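Local coordinates for probable transcriptional regulatory protein aq_1575 (Aquifex aeolicus, PDB 1LFP) that probably binds DNA and may regulate transcription, at residues 133-139 against 198-204. Numbering follows the deposited sequence.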
loop_
_atom_site.group_PDB
_atom_site.type_symbol
_atom_site.label_atom_id
_atom_site.label_comp_id
_atom_site.label_asym_id
_atom_site.label_seq_id
_atom_site.Cartn_x
_atom_site.Cartn_y
_atom_site.Cartn_z
ATOM N N LEU A 133 11.959 10.664 -7.388
ATOM C CA LEU A 133 11.877 11.223 -6.014
ATOM C C LEU A 133 11.541 10.177 -4.949
ATOM O O LEU A 133 11.324 10.501 -3.752
ATOM C CB LEU A 133 10.810 12.317 -5.922
ATOM C CG LEU A 133 11.082 13.537 -6.792
ATOM C CD1 LEU A 133 9.986 14.579 -6.599
ATOM C CD2 LEU A 133 12.467 14.079 -6.430
ATOM N N PHE A 134 11.503 8.921 -5.380
ATOM C CA PHE A 134 11.180 7.795 -4.498
ATOM C C PHE A 134 12.080 6.592 -4.763
ATOM O O PHE A 134 12.769 6.528 -5.797
ATOM C CB PHE A 134 9.739 7.344 -4.782
ATOM C CG PHE A 134 8.704 8.407 -4.536
ATOM C CD1 PHE A 134 7.905 8.354 -3.405
ATOM C CD2 PHE A 134 8.480 9.415 -5.472
ATOM C CE1 PHE A 134 6.875 9.291 -3.208
ATOM C CE2 PHE A 134 7.476 10.348 -5.303
ATOM C CZ PHE A 134 6.658 10.303 -4.174
ATOM N N GLU A 135 12.073 5.634 -3.832
ATOM C CA GLU A 135 12.837 4.395 -4.020
ATOM C C GLU A 135 11.896 3.215 -3.724
ATOM O O GLU A 135 11.051 3.302 -2.862
ATOM C CB GLU A 135 14.037 4.305 -3.067
ATOM C CG GLU A 135 14.608 5.671 -2.660
ATOM C CD GLU A 135 15.919 5.578 -1.850
ATOM O OE1 GLU A 135 16.880 4.983 -2.359
ATOM O OE2 GLU A 135 15.983 6.114 -0.720
ATOM N N ARG A 136 12.030 2.129 -4.482
ATOM C CA ARG A 136 11.220 0.934 -4.260
ATOM C C ARG A 136 11.743 0.240 -3.015
ATOM O O ARG A 136 12.948 -0.010 -2.896
ATOM C CB ARG A 136 11.359 -0.007 -5.470
ATOM C CG ARG A 136 10.017 -0.492 -5.982
ATOM C CD ARG A 136 10.119 -1.571 -7.052
ATOM N NE ARG A 136 10.970 -2.663 -6.613
ATOM C CZ ARG A 136 10.900 -3.900 -7.079
ATOM N NH1 ARG A 136 10.010 -4.215 -7.999
ATOM N NH2 ARG A 136 11.735 -4.818 -6.631
ATOM N N LYS A 137 10.858 -0.065 -2.070
ATOM C CA LYS A 137 11.270 -0.715 -0.829
ATOM C C LYS A 137 10.245 -1.752 -0.369
ATOM O O LYS A 137 9.073 -1.723 -0.751
ATOM C CB LYS A 137 11.367 0.286 0.343
ATOM C CG LYS A 137 12.398 1.420 0.248
ATOM C CD LYS A 137 13.791 0.899 0.602
ATOM C CE LYS A 137 14.835 1.932 0.287
ATOM N NZ LYS A 137 14.586 2.365 -1.092
ATOM N N GLY A 138 10.715 -2.661 0.474
ATOM C CA GLY A 138 9.797 -3.601 1.101
ATOM C C GLY A 138 9.180 -2.804 2.239
ATOM O O GLY A 138 9.841 -1.974 2.826
ATOM N N TYR A 139 7.928 -3.096 2.571
ATOM C CA TYR A 139 7.217 -2.385 3.608
ATOM C C TYR A 139 6.488 -3.387 4.486
ATOM O O TYR A 139 5.730 -4.207 3.991
ATOM C CB TYR A 139 6.225 -1.453 2.903
ATOM C CG TYR A 139 5.298 -0.695 3.781
ATOM C CD1 TYR A 139 4.008 -1.156 4.028
ATOM C CD2 TYR A 139 5.676 0.549 4.293
ATOM C CE1 TYR A 139 3.102 -0.383 4.757
ATOM C CE2 TYR A 139 4.790 1.325 5.024
ATOM C CZ TYR A 139 3.506 0.856 5.256
ATOM O OH TYR A 139 2.632 1.617 6.010
ATOM N N GLN A 198 4.533 -5.803 1.943
ATOM C CA GLN A 198 4.371 -5.606 0.511
ATOM C C GLN A 198 5.470 -4.698 -0.018
ATOM O O GLN A 198 6.168 -4.038 0.736
ATOM C CB GLN A 198 3.005 -4.933 0.241
ATOM C CG GLN A 198 2.828 -3.620 1.025
ATOM C CD GLN A 198 1.431 -2.979 0.867
ATOM O OE1 GLN A 198 0.478 -3.621 0.430
ATOM N NE2 GLN A 198 1.322 -1.709 1.241
ATOM N N ILE A 199 5.573 -4.625 -1.339
ATOM C CA ILE A 199 6.546 -3.753 -1.965
ATOM C C ILE A 199 5.852 -2.405 -2.148
ATOM O O ILE A 199 4.698 -2.348 -2.614
ATOM C CB ILE A 199 6.952 -4.323 -3.360
ATOM C CG1 ILE A 199 7.780 -5.588 -3.179
ATOM C CG2 ILE A 199 7.674 -3.247 -4.183
ATOM C CD1 ILE A 199 9.109 -5.378 -2.515
ATOM N N THR A 200 6.535 -1.325 -1.765
ATOM C CA THR A 200 5.976 0.010 -1.918
ATOM C C THR A 200 7.082 0.952 -2.412
ATOM O O THR A 200 8.181 0.512 -2.770
ATOM C CB THR A 200 5.399 0.534 -0.586
ATOM O OG1 THR A 200 4.665 1.735 -0.819
ATOM C CG2 THR A 200 6.487 0.798 0.433
ATOM N N TRP A 201 6.782 2.242 -2.460
ATOM C CA TRP A 201 7.786 3.237 -2.884
ATOM C C TRP A 201 7.900 4.212 -1.717
ATOM O O TRP A 201 6.896 4.509 -1.101
ATOM C CB TRP A 201 7.319 3.966 -4.130
ATOM C CG TRP A 201 7.345 3.132 -5.317
ATOM C CD1 TRP A 201 6.490 2.111 -5.600
ATOM C CD2 TRP A 201 8.316 3.164 -6.376
ATOM N NE1 TRP A 201 6.879 1.489 -6.778
ATOM C CE2 TRP A 201 7.991 2.126 -7.268
ATOM C CE3 TRP A 201 9.434 3.971 -6.656
ATOM C CZ2 TRP A 201 8.747 1.873 -8.431
ATOM C CZ3 TRP A 201 10.184 3.730 -7.815
ATOM C CH2 TRP A 201 9.833 2.685 -8.688
ATOM N N LYS A 202 9.117 4.624 -1.387
ATOM C CA LYS A 202 9.340 5.520 -0.249
ATOM C C LYS A 202 9.979 6.825 -0.726
ATOM O O LYS A 202 10.940 6.809 -1.471
ATOM C CB LYS A 202 10.297 4.818 0.741
ATOM C CG LYS A 202 10.622 5.633 2.017
ATOM C CD LYS A 202 11.569 4.814 2.915
ATOM C CE LYS A 202 11.694 5.415 4.343
ATOM N NZ LYS A 202 12.844 6.344 4.478
ATOM N N PRO A 203 9.446 7.983 -0.304
ATOM C CA PRO A 203 10.091 9.220 -0.761
ATOM C C PRO A 203 11.523 9.338 -0.268
ATOM O O PRO A 203 11.840 8.928 0.861
ATOM C CB PRO A 203 9.186 10.327 -0.186
ATOM C CG PRO A 203 8.524 9.662 0.963
ATOM C CD PRO A 203 8.254 8.260 0.505
ATOM N N ILE A 204 12.401 9.888 -1.112
ATOM C CA ILE A 204 13.802 10.050 -0.745
ATOM C C ILE A 204 13.970 11.364 -0.009
ATOM O O ILE A 204 15.028 11.650 0.570
ATOM C CB ILE A 204 14.705 10.044 -1.991
ATOM C CG1 ILE A 204 14.494 11.313 -2.820
ATOM C CG2 ILE A 204 14.344 8.824 -2.873
ATOM C CD1 ILE A 204 15.606 11.498 -3.881
#
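Glu135, Lys137 and Tyr139 pair with Lys202, Thr200 and Gln198 as hydrogen-bonded positions of two antiparallel strands, whose short axes come within 4.3 Å at 145° between their directions. They join strand 134-143 to strand 196-203, the latter an outermost strand of the four-stranded antiparallel sheet in the second and third domain of this TACO1/YebC protein. Reciprocal bonds show how such pairing uses the polar backbone: Thr200 N reaches Lys137 O over 2.8 Å, almost straight, while Lys137 N returns a bond to Thr200 O. Past the end of the strand, Ile204 N still binds Leu133 O.

Side chains alternate between the two faces. On that of Arg136, Ile199 and Trp201, the aliphatic part of the arginine lies over one face of the indole, CG being 3.9 Å from the centroid of the six-membered ring, a CH-pi contact. The guanidinium stands nearly upright to that ring, at 82°, and the CG2 methyl of Ile199 sits over one of its faces. Phe134 CB meets the indole at its edge, 3.9 Å from CE3, and Met98 and Leu100 of strand 95-103 also touch the tryptophan. Were Trp201 replaced by an alanine, the Arg136 chain would probably lose the flat surface it lies on and be freer to turn, with a gap left where Met98 and Leu100 now meet the tryptophan.

On the other face, Lys202 carries its amine away to a salt bridge with Asp163. Tyr139 and Gln198 run side by side, ring and amide planes 33° apart, and Tyr139 OH bonds to Glu141. The methyl of Thr200 lies between the backbone N and the carbonyl carbon, a torsion that turns it to the tyrosine, and CG2 comes to rest 3.4 Å from Tyr139 CB.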